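Local coordinates for ABC transporter, substrate binding protein (Mannopine) (Agrobacterium fabrum, PDB 5L9S) that probably binds the opine mannopine in the periplasm as the substrate-binding component of an ABC transporter, at residues Val196-Arg200 with Asn201-Arg205; Gln125-Ala128 with Asp129-Asp132; Ala214-Leu217 with Lys218-Tyr222. All coordinates share one frame; numbering follows the deposited sequence.

How the interactions relate
Interactions 1 and 3 are neighbours, with centres about 12 Å apart. Each closes the C-terminal end of a helix with a Schellman motif, on helix 192-200 and helix 211-219. They touch through a salt bridge between Arg200 and Glu220 and through apolar packing of Phe199 on Leu217. The centre of interaction 2 lies about 19 Å from that of interaction 1, and the two do not touch. Interaction 2 is a capping box at the start of the short helix 127-130. All three are partly buried. Interaction 1 adds an aromatic pair to its backbone bonds, interaction 2 turns on a carboxylate, and interaction 3, with four exposed residues, relies mainly on backbone bonds.

Interaction 1: Val196-Arg200 with Asn201-Arg205; sequences VQAFR and NDEYR
Tyr204 lays its ring against the last turn of helix 192-200, beside Ala198 and Phe199. Ala198 CB meets the edge of that ring, 3.6 Å from Tyr204 CE2. The Phe199 ring turns its edge toward the Tyr204 face in an offset edge-to-face pair. The ring centroids lie 5.7 Å apart and the planes stand at 70°. The closest ring atoms are Phe199 CD2 and Tyr204 CE1, at 3.8 Å. Tyr204 CG sits between its own backbone N and carbonyl carbon (chi1 72°), and this folds the ring back against the helix.

The backbone ends in a Schellman motif. Glu203 N donates to Ala198 O at 2.7 Å, and Asp202 N to Phe199 O at 3.0 Å. Asp202, the donor of the second bond, has positive phi. One residue earlier, Asn201 N bonds to Gln197 O at 2.9 Å, in the usual helical pattern.

Val187 of strand 185-189 touches both Ala198 and Tyr204. The hydroxyl of Tyr204 is hydrogen-bonded to the carbonyl oxygen of Ser195. The ring is therefore gripped by apolar contacts along its body and by a polar bond at its tip, which ties the loop that leads to strand 206-210 back to helix 192-200.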
ATOM      1  N   VAL A 196       4.170  -2.884 -17.259  1.00 52.40           N
ATOM      2  CA  VAL A 196       3.759  -1.790 -18.137  1.00 51.22           C
ATOM      3  C   VAL A 196       4.254  -2.100 -19.563  1.00 56.75           C
ATOM      4  O   VAL A 196       3.467  -1.984 -20.508  1.00 57.79           O
ATOM      5  CB  VAL A 196       4.259  -0.442 -17.541  1.00 52.87           C
ATOM      6  CG1 VAL A 196       4.494   0.615 -18.589  1.00 54.07           C
ATOM      7  CG2 VAL A 196       3.300   0.074 -16.495  1.00 49.75           C
ATOM      8  N   GLN A 197       5.535  -2.539 -19.717  1.00 53.95           N
ATOM      9  CA  GLN A 197       6.118  -2.906 -21.017  1.00 55.73           C
ATOM     10  C   GLN A 197       5.337  -4.102 -21.598  1.00 58.41           C
ATOM     11  O   GLN A 197       4.944  -4.083 -22.762  1.00 59.43           O
ATOM     12  CB  GLN A 197       7.607  -3.296 -20.902  1.00 58.78           C
ATOM     13  CG  GLN A 197       8.593  -2.273 -20.293  1.00 88.66           C
ATOM     14  CD  GLN A 197       8.881  -0.993 -21.058  1.00120.16           C
ATOM     15  OE1 GLN A 197       9.271   0.025 -20.458  1.00112.49           O
ATOM     16  NE2 GLN A 197       8.765  -1.012 -22.390  1.00119.10           N
ATOM     17  N   ALA A 198       5.121  -5.138 -20.768  1.00 52.94           N
ATOM     18  CA  ALA A 198       4.430  -6.371 -21.135  1.00 53.88           C
ATOM     19  C   ALA A 198       3.014  -6.090 -21.636  1.00 59.08           C
ATOM     20  O   ALA A 198       2.572  -6.737 -22.582  1.00 60.84           O
ATOM     21  CB  ALA A 198       4.400  -7.326 -19.950  1.00 52.98           C
ATOM     22  N   PHE A 199       2.318  -5.114 -21.026  1.00 52.50           N
ATOM     23  CA  PHE A 199       0.994  -4.742 -21.472  1.00 51.53           C
ATOM     24  C   PHE A 199       1.061  -3.999 -22.820  1.00 57.51           C
ATOM     25  O   PHE A 199       0.257  -4.313 -23.706  1.00 60.22           O
ATOM     26  CB  PHE A 199       0.247  -3.922 -20.403  1.00 50.41           C
ATOM     27  CG  PHE A 199      -1.230  -3.799 -20.711  1.00 51.48           C
ATOM     28  CD1 PHE A 199      -1.712  -2.768 -21.539  1.00 54.11           C
ATOM     29  CD2 PHE A 199      -2.143  -4.717 -20.197  1.00 52.79           C
ATOM     30  CE1 PHE A 199      -3.071  -2.669 -21.841  1.00 54.02           C
ATOM     31  CE2 PHE A 199      -3.508  -4.609 -20.495  1.00 54.85           C
ATOM     32  CZ  PHE A 199      -3.958  -3.591 -21.317  1.00 52.64           C
ATOM     33  N   ARG A 200       2.014  -3.039 -22.979  1.00 53.73           N
ATOM     34  CA  ARG A 200       2.240  -2.273 -24.212  1.00 56.08           C
ATOM     35  C   ARG A 200       2.506  -3.203 -25.383  1.00 65.62           C
ATOM     36  O   ARG A 200       2.016  -2.949 -26.477  1.00 69.47           O
ATOM     37  CB  ARG A 200       3.446  -1.329 -24.065  1.00 56.23           C
ATOM     38  CG  ARG A 200       3.244  -0.165 -23.145  1.00 57.15           C
ATOM     39  CD  ARG A 200       4.463   0.694 -23.187  1.00 66.18           C
ATOM     40  NE  ARG A 200       4.310   1.802 -22.279  1.00 68.12           N
ATOM     41  CZ  ARG A 200       5.260   2.229 -21.461  1.00 77.94           C
ATOM     42  NH1 ARG A 200       5.043   3.279 -20.683  1.00 60.03           N
ATOM     43  NH2 ARG A 200       6.417   1.578 -21.375  1.00 63.39           N
ATOM     44  N   ASN A 201       3.299  -4.264 -25.157  1.00 63.70           N
ATOM     45  CA  ASN A 201       3.685  -5.260 -26.159  1.00 67.63           C
ATOM     46  C   ASN A 201       2.633  -6.354 -26.339  1.00 75.24           C
ATOM     47  O   ASN A 201       2.768  -7.191 -27.226  1.00 77.86           O
ATOM     48  CB  ASN A 201       5.051  -5.856 -25.804  1.00 65.25           C
ATOM     49  CG  ASN A 201       6.168  -4.845 -25.876  1.00 77.29           C
ATOM     50  OD1 ASN A 201       6.306  -4.100 -26.850  1.00 74.55           O
ATOM     51  ND2 ASN A 201       6.980  -4.780 -24.837  1.00 67.80           N
ATOM     52  N   ASP A 202       1.573  -6.323 -25.515  1.00 72.37           N
ATOM     53  CA  ASP A 202       0.458  -7.271 -25.496  1.00 73.88           C
ATOM     54  C   ASP A 202       0.929  -8.687 -25.135  1.00 80.53           C
ATOM     55  O   ASP A 202       0.524  -9.666 -25.766  1.00 82.99           O
ATOM     56  CB  ASP A 202      -0.361  -7.220 -26.810  1.00 79.35           C
ATOM     57  CG  ASP A 202      -1.793  -7.721 -26.670  1.00100.67           C
ATOM     58  OD1 ASP A 202      -2.424  -7.449 -25.610  1.00 99.24           O
ATOM     59  OD2 ASP A 202      -2.290  -8.373 -27.624  1.00113.36           O
ATOM     60  N   GLU A 203       1.803  -8.783 -24.115  1.00 76.09           N
ATOM     61  CA  GLU A 203       2.364 -10.043 -23.600  1.00 76.59           C
ATOM     62  C   GLU A 203       1.391 -10.737 -22.616  1.00 76.93           C
ATOM     63  O   GLU A 203       1.559 -11.925 -22.301  1.00 80.00           O
ATOM     64  CB  GLU A 203       3.750  -9.822 -22.963  1.00 77.68           C
ATOM     65  CG  GLU A 203       4.861  -9.494 -23.957  1.00 91.89           C
ATOM     66  CD  GLU A 203       6.204  -9.115 -23.354  1.00111.57           C
ATOM     67  OE1 GLU A 203       6.818  -8.129 -23.825  1.00100.12           O
ATOM     68  OE2 GLU A 203       6.646  -9.807 -22.409  1.00107.71           O
ATOM     69  N   TYR A 204       0.377  -9.992 -22.148  1.00 66.66           N
ATOM     70  CA  TYR A 204      -0.689 -10.474 -21.270  1.00 64.12           C
ATOM     71  C   TYR A 204      -1.933  -9.631 -21.464  1.00 65.29           C
ATOM     72  O   TYR A 204      -1.845  -8.429 -21.842  1.00 65.48           O
ATOM     73  CB  TYR A 204      -0.292 -10.538 -19.772  1.00 62.46           C
ATOM     74  CG  TYR A 204      -0.163  -9.202 -19.078  1.00 60.50           C
ATOM     75  CD1 TYR A 204      -1.244  -8.635 -18.404  1.00 59.29           C
ATOM     76  CD2 TYR A 204       1.055  -8.541 -19.030  1.00 61.30           C
ATOM     77  CE1 TYR A 204      -1.117  -7.422 -17.731  1.00 57.30           C
ATOM     78  CE2 TYR A 204       1.190  -7.323 -18.380  1.00 59.80           C
ATOM     79  CZ  TYR A 204       0.115  -6.781 -17.699  1.00 65.88           C
ATOM     80  OH  TYR A 204       0.287  -5.589 -17.035  1.00 63.55           O
ATOM     81  N   ARG A 205      -3.081 -10.272 -21.177  1.00 58.79           N
ATOM     82  CA  ARG A 205      -4.419  -9.704 -21.294  1.00 57.77           C
ATOM     83  C   ARG A 205      -5.167  -9.631 -19.937  1.00 55.89           C
ATOM     84  O   ARG A 205      -6.132  -8.874 -19.822  1.00 54.82           O
ATOM     85  CB  ARG A 205      -5.241 -10.463 -22.355  1.00 61.64           C
ATOM     86  CG  ARG A 205      -4.695 -10.305 -23.777  1.00 78.98           C
ATOM     87  CD  ARG A 205      -5.688 -10.766 -24.825  1.00 94.77           C
ATOM     88  NE  ARG A 205      -6.688  -9.736 -25.121  1.00108.09           N
ATOM     89  CZ  ARG A 205      -6.760  -9.065 -26.268  1.00131.71           C
ATOM     90  NH1 ARG A 205      -5.899  -9.314 -27.249  1.00120.94           N
ATOM     91  NH2 ARG A 205      -7.706  -8.150 -26.449  1.00122.55           N
TER

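Interaction 2: Gln125-Ala128 with Asp129-Asp132; sequences QTWA and DMWD
Asp129 reaches back from helix 127-130 to Thr126, and the two form a capping box at the helix start. The Asp129 side chain can be followed outward. Asp129 CB lies 3.4 Å from Thr126 O. Next along the chain, Asp129 CG passes 3.4 Å from Thr126 OG1. Of the two oxygens, OD1 lies beside the threonine hydroxyl. OD2 takes the hydrogen bonds and is gripped by two backbone donors. Gln125 N meets Asp129 OD2 at 2.7 Å in a nearly straight bond (171°), on the lone pair facing away from the other oxygen. Thr126 N reaches Asp129 OD2 at 3.3 Å from above the carboxylate plane. Asp129 CG lies anti to its carbonyl carbon (chi1 -66°), which sends the carboxylate back to these amides. The box is completed in the other direction, where Asp129 N donates to Thr126 OG1 at 3.2 Å. Thr126 is thus the N-cap.

On another side of the turn, Met130 runs beside Trp127 and points the same way. Its sulfur lies at the edge of the indole, a Met-aromatic contact, with Met130 SD 3.8 Å from Trp127 CZ3. The indole is fixed elsewhere: Trp127 NE1 is bonded to Gly230 O, and the ring meets Phe232. Trp131 packs onto helices 149-158 and 171-181, and its NE1 bonds to Lys177 O. At the near edge of the Trp131 ring, CE3 comes within 3.2 Å of Trp127 O.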
ATOM      1  N   GLN A 125     -13.860  -9.772 -13.818  1.00 48.63           N
ATOM      2  CA  GLN A 125     -14.136  -8.815 -12.743  1.00 44.64           C
ATOM      3  C   GLN A 125     -13.693  -9.294 -11.351  1.00 45.48           C
ATOM      4  O   GLN A 125     -13.622  -8.487 -10.424  1.00 42.57           O
ATOM      5  CB  GLN A 125     -15.616  -8.389 -12.764  1.00 45.76           C
ATOM      6  CG  GLN A 125     -16.023  -7.610 -14.038  1.00 39.02           C
ATOM      7  CD  GLN A 125     -15.090  -6.454 -14.352  1.00 64.45           C
ATOM      8  OE1 GLN A 125     -14.929  -5.502 -13.581  1.00 61.28           O
ATOM      9  NE2 GLN A 125     -14.438  -6.509 -15.501  1.00 60.97           N
ATOM     10  N   THR A 126     -13.379 -10.594 -11.203  1.00 42.00           N
ATOM     11  CA  THR A 126     -12.952 -11.174  -9.939  1.00 40.64           C
ATOM     12  C   THR A 126     -11.698 -12.001 -10.128  1.00 47.44           C
ATOM     13  O   THR A 126     -11.326 -12.306 -11.257  1.00 49.63           O
ATOM     14  CB  THR A 126     -14.059 -12.053  -9.344  1.00 42.16           C
ATOM     15  OG1 THR A 126     -14.266 -13.154 -10.206  1.00 51.26           O
ATOM     16  CG2 THR A 126     -15.363 -11.301  -9.122  1.00 39.78           C
ATOM     17  N   TRP A 127     -11.064 -12.415  -9.023  1.00 44.19           N
ATOM     18  CA  TRP A 127      -9.916 -13.311  -9.073  1.00 44.37           C
ATOM     19  C   TRP A 127     -10.344 -14.688  -9.661  1.00 52.95           C
ATOM     20  O   TRP A 127      -9.558 -15.318 -10.366  1.00 53.43           O
ATOM     21  CB  TRP A 127      -9.265 -13.440  -7.686  1.00 41.74           C
ATOM     22  CG  TRP A 127      -8.672 -12.149  -7.186  1.00 40.50           C
ATOM     23  CD1 TRP A 127      -8.993 -11.484  -6.032  1.00 42.22           C
ATOM     24  CD2 TRP A 127      -7.634 -11.382  -7.818  1.00 39.17           C
ATOM     25  NE1 TRP A 127      -8.216 -10.363  -5.900  1.00 39.77           N
ATOM     26  CE2 TRP A 127      -7.377 -10.268  -6.988  1.00 41.12           C
ATOM     27  CE3 TRP A 127      -6.865 -11.550  -8.994  1.00 40.75           C
ATOM     28  CZ2 TRP A 127      -6.432  -9.290  -7.325  1.00 39.55           C
ATOM     29  CZ3 TRP A 127      -5.933 -10.584  -9.329  1.00 40.86           C
ATOM     30  CH2 TRP A 127      -5.721  -9.470  -8.502  1.00 39.93           C
ATOM     31  N   ALA A 128     -11.612 -15.105  -9.437  1.00 51.66           N
ATOM     32  CA  ALA A 128     -12.157 -16.344 -10.001  1.00 53.28           C
ATOM     33  C   ALA A 128     -12.170 -16.266 -11.521  1.00 58.71           C
ATOM     34  O   ALA A 128     -11.878 -17.270 -12.174  1.00 60.53           O
ATOM     35  CB  ALA A 128     -13.560 -16.593  -9.476  1.00 54.58           C
ATOM     36  N   ASP A 129     -12.439 -15.076 -12.084  1.00 53.61           N
ATOM     37  CA  ASP A 129     -12.437 -14.873 -13.528  1.00 54.60           C
ATOM     38  C   ASP A 129     -11.017 -14.941 -14.097  1.00 58.47           C
ATOM     39  O   ASP A 129     -10.841 -15.413 -15.220  1.00 60.41           O
ATOM     40  CB  ASP A 129     -13.094 -13.542 -13.884  1.00 55.57           C
ATOM     41  CG  ASP A 129     -14.577 -13.393 -13.588  1.00 61.84           C
ATOM     42  OD1 ASP A 129     -15.296 -14.449 -13.498  1.00 60.75           O
ATOM     43  OD2 ASP A 129     -15.044 -12.234 -13.522  1.00 67.02           O
ATOM     44  N   MET A 130      -9.999 -14.518 -13.310  1.00 52.77           N
ATOM     45  CA  MET A 130      -8.585 -14.623 -13.716  1.00 52.08           C
ATOM     46  C   MET A 130      -8.230 -16.108 -13.942  1.00 58.56           C
ATOM     47  O   MET A 130      -7.468 -16.432 -14.851  1.00 59.30           O
ATOM     48  CB  MET A 130      -7.656 -13.968 -12.670  1.00 51.51           C
ATOM     49  CG  MET A 130      -6.175 -14.048 -13.018  1.00 54.21           C
ATOM     50  SD  MET A 130      -5.256 -12.613 -12.460  1.00 53.91           S
ATOM     51  CE  MET A 130      -3.759 -12.905 -13.139  1.00 52.00           C
ATOM     52  N   TRP A 131      -8.861 -17.008 -13.175  1.00 57.01           N
ATOM     53  CA  TRP A 131      -8.654 -18.450 -13.300  1.00 59.88           C
ATOM     54  C   TRP A 131      -9.581 -19.099 -14.344  1.00 68.67           C
ATOM     55  O   TRP A 131      -9.468 -20.297 -14.599  1.00 71.95           O
ATOM     56  CB  TRP A 131      -8.849 -19.124 -11.944  1.00 57.91           C
ATOM     57  CG  TRP A 131      -7.566 -19.393 -11.222  1.00 58.35           C
ATOM     58  CD1 TRP A 131      -6.919 -20.593 -11.103  1.00 63.10           C
ATOM     59  CD2 TRP A 131      -6.769 -18.433 -10.509  1.00 55.76           C
ATOM     60  NE1 TRP A 131      -5.774 -20.440 -10.352  1.00 61.41           N
ATOM     61  CE2 TRP A 131      -5.660 -19.125  -9.971  1.00 60.10           C
ATOM     62  CE3 TRP A 131      -6.872 -17.048 -10.292  1.00 54.41           C
ATOM     63  CZ2 TRP A 131      -4.670 -18.481  -9.222  1.00 57.61           C
ATOM     64  CZ3 TRP A 131      -5.895 -16.411  -9.542  1.00 53.93           C
ATOM     65  CH2 TRP A 131      -4.803 -17.123  -9.029  1.00 55.30           C
ATOM     66  N   ASP A 132     -10.504 -18.321 -14.929  1.00 65.47           N
ATOM     67  CA  ASP A 132     -11.491 -18.806 -15.902  1.00 67.69           C
ATOM     68  C   ASP A 132     -11.015 -18.534 -17.338  1.00 73.42           C
ATOM     69  O   ASP A 132     -11.418 -17.559 -17.962  1.00 71.94           O
ATOM     70  CB  ASP A 132     -12.846 -18.134 -15.603  1.00 68.61           C
ATOM     71  CG  ASP A 132     -14.087 -18.779 -16.156  1.00 75.61           C
ATOM     72  OD1 ASP A 132     -13.979 -19.491 -17.165  1.00 76.74           O
ATOM     73  OD2 ASP A 132     -15.185 -18.530 -15.591  1.00 81.30           O
TER

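Interaction 3: Ala214-Leu217 with Lys218-Tyr222; sequences AKAL and KAEGY
Leu217 and Tyr222 meet at the end of helix 211-219 through both side chain and backbone. Leu217 CD2 lies 3.8 Å from Tyr222 CD2, the two side chains crossing at a slant. The carbonyl oxygen of Leu217 receives Tyr222 N at 3.0 Å, with an N-H...O angle of 150°. The same oxygen sits at the edge of the tyrosine ring, near its plane and 3.4 Å from Tyr222 CD2. Tyr222 CG is anti to its carbonyl carbon (chi1 -68°), and this brings the ring back beside Leu217. Glu220 folds against the preceding turn, with its CG 3.3 Å from Ala216 O. Glu220 N makes weak bonds to Ala216 O and Leu217 O.

The helix ends in a Schellman motif, defined by two bonds: Tyr222 N to Leu217 O and, inside it, Gly221 N to Lys218 O at 3.1 Å. Gly221 takes positive phi (101°), which its lack of a side chain permits beside the carbonyl oxygen of Glu220. Further back the helix is regular. Ala219 N bonds to Lys215 O at 3.0 Å, and Lys218 N to Ala214 O at 3.1 Å.

The next shell comes largely from helix 192-200. Phe199 and Arg200 both touch Leu217 and Tyr222. Arg200 also forms a salt bridge to Glu220 OE2, which probably steadies the carboxylate beside the helix end. On strand 224-240, Ile224 touches Ala214, Leu217 and Lys218. Lys218 makes a cation-pi contact with Trp226 of the same strand, while Lys215 NZ makes a weak hydrogen bond to Thr291 O.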
ATOM      1  N   ALA A 214      -1.532   0.795 -13.882  1.00 40.21           N
ATOM      2  CA  ALA A 214      -2.731   0.636 -14.704  1.00 39.26           C
ATOM      3  C   ALA A 214      -3.252   2.005 -15.125  1.00 44.10           C
ATOM      4  O   ALA A 214      -3.643   2.177 -16.272  1.00 45.79           O
ATOM      5  CB  ALA A 214      -3.791  -0.130 -13.935  1.00 38.56           C
ATOM      6  N   LYS A 215      -3.238   2.981 -14.199  1.00 40.53           N
ATOM      7  CA  LYS A 215      -3.623   4.385 -14.398  1.00 40.79           C
ATOM      8  C   LYS A 215      -2.779   5.022 -15.471  1.00 45.38           C
ATOM      9  O   LYS A 215      -3.319   5.734 -16.320  1.00 49.17           O
ATOM     10  CB  LYS A 215      -3.385   5.171 -13.108  1.00 43.05           C
ATOM     11  CG  LYS A 215      -4.610   5.437 -12.295  1.00 58.73           C
ATOM     12  CD  LYS A 215      -4.329   6.569 -11.306  1.00 68.73           C
ATOM     13  CE  LYS A 215      -5.196   6.496 -10.075  1.00 72.83           C
ATOM     14  NZ  LYS A 215      -4.837   5.391  -9.140  1.00 79.39           N
ATOM     15  N   ALA A 216      -1.447   4.790 -15.415  1.00 41.32           N
ATOM     16  CA  ALA A 216      -0.444   5.314 -16.362  1.00 42.24           C
ATOM     17  C   ALA A 216      -0.690   4.776 -17.757  1.00 45.92           C
ATOM     18  O   ALA A 216      -0.631   5.557 -18.697  1.00 49.73           O
ATOM     19  CB  ALA A 216       0.962   4.976 -15.899  1.00 42.52           C
ATOM     20  N   LEU A 217      -1.065   3.480 -17.891  1.00 39.30           N
ATOM     21  CA  LEU A 217      -1.385   2.858 -19.183  1.00 40.31           C
ATOM     22  C   LEU A 217      -2.641   3.454 -19.808  1.00 48.80           C
ATOM     23  O   LEU A 217      -2.654   3.677 -21.026  1.00 54.02           O
ATOM     24  CB  LEU A 217      -1.506   1.326 -19.077  1.00 39.01           C
ATOM     25  CG  LEU A 217      -0.181   0.550 -18.966  1.00 42.21           C
ATOM     26  CD1 LEU A 217      -0.380  -0.786 -18.222  1.00 41.16           C
ATOM     27  CD2 LEU A 217       0.462   0.347 -20.350  1.00 41.22           C
ATOM     28  N   LYS A 218      -3.694   3.714 -18.987  1.00 42.88           N
ATOM     29  CA  LYS A 218      -4.961   4.308 -19.419  1.00 43.11           C
ATOM     30  C   LYS A 218      -4.716   5.729 -19.890  1.00 47.68           C
ATOM     31  O   LYS A 218      -5.296   6.142 -20.889  1.00 49.88           O
ATOM     32  CB  LYS A 218      -6.018   4.295 -18.291  1.00 44.86           C
ATOM     33  CG  LYS A 218      -7.461   4.530 -18.786  1.00 57.82           C
ATOM     34  CD  LYS A 218      -8.508   4.259 -17.725  1.00 71.12           C
ATOM     35  CE  LYS A 218      -9.826   3.803 -18.303  1.00 87.99           C
ATOM     36  NZ  LYS A 218     -10.504   2.817 -17.416  1.00 96.48           N
ATOM     37  N   ALA A 219      -3.844   6.470 -19.179  1.00 43.73           N
ATOM     38  CA  ALA A 219      -3.456   7.853 -19.491  1.00 43.97           C
ATOM     39  C   ALA A 219      -2.637   7.918 -20.790  1.00 49.15           C
ATOM     40  O   ALA A 219      -2.685   8.939 -21.471  1.00 51.43           O
ATOM     41  CB  ALA A 219      -2.667   8.442 -18.329  1.00 43.29           C
ATOM     42  N   GLU A 220      -1.906   6.820 -21.144  1.00 44.94           N
ATOM     43  CA  GLU A 220      -1.117   6.691 -22.394  1.00 45.55           C
ATOM     44  C   GLU A 220      -2.023   6.332 -23.575  1.00 49.23           C
ATOM     45  O   GLU A 220      -1.576   6.365 -24.723  1.00 51.78           O
ATOM     46  CB  GLU A 220       0.009   5.660 -22.254  1.00 45.91           C
ATOM     47  CG  GLU A 220       1.197   6.131 -21.431  1.00 48.97           C
ATOM     48  CD  GLU A 220       2.234   5.048 -21.153  1.00 74.66           C
ATOM     49  OE1 GLU A 220       2.613   4.320 -22.097  1.00 91.50           O
ATOM     50  OE2 GLU A 220       2.654   4.913 -19.981  1.00 62.62           O
ATOM     51  N   GLY A 221      -3.293   6.026 -23.289  1.00 43.60           N
ATOM     52  CA  GLY A 221      -4.297   5.727 -24.314  1.00 45.50           C
ATOM     53  C   GLY A 221      -4.593   4.257 -24.507  1.00 50.39           C
ATOM     54  O   GLY A 221      -5.357   3.900 -25.399  1.00 50.01           O
ATOM     55  N   TYR A 222      -3.996   3.388 -23.661  1.00 47.63           N
ATOM     56  CA  TYR A 222      -4.236   1.955 -23.755  1.00 47.19           C
ATOM     57  C   TYR A 222      -5.625   1.543 -23.265  1.00 52.21           C
ATOM     58  O   TYR A 222      -6.192   2.126 -22.343  1.00 49.17           O
ATOM     59  CB  TYR A 222      -3.133   1.142 -23.077  1.00 45.09           C
ATOM     60  CG  TYR A 222      -1.816   1.231 -23.811  1.00 47.06           C
ATOM     61  CD1 TYR A 222      -1.561   0.435 -24.926  1.00 51.68           C
ATOM     62  CD2 TYR A 222      -0.824   2.119 -23.399  1.00 45.75           C
ATOM     63  CE1 TYR A 222      -0.344   0.509 -25.603  1.00 53.24           C
ATOM     64  CE2 TYR A 222       0.402   2.191 -24.056  1.00 47.39           C
ATOM     65  CZ  TYR A 222       0.638   1.387 -25.162  1.00 56.27           C
ATOM     66  OH  TYR A 222       1.847   1.442 -25.821  1.00 55.05           O
TER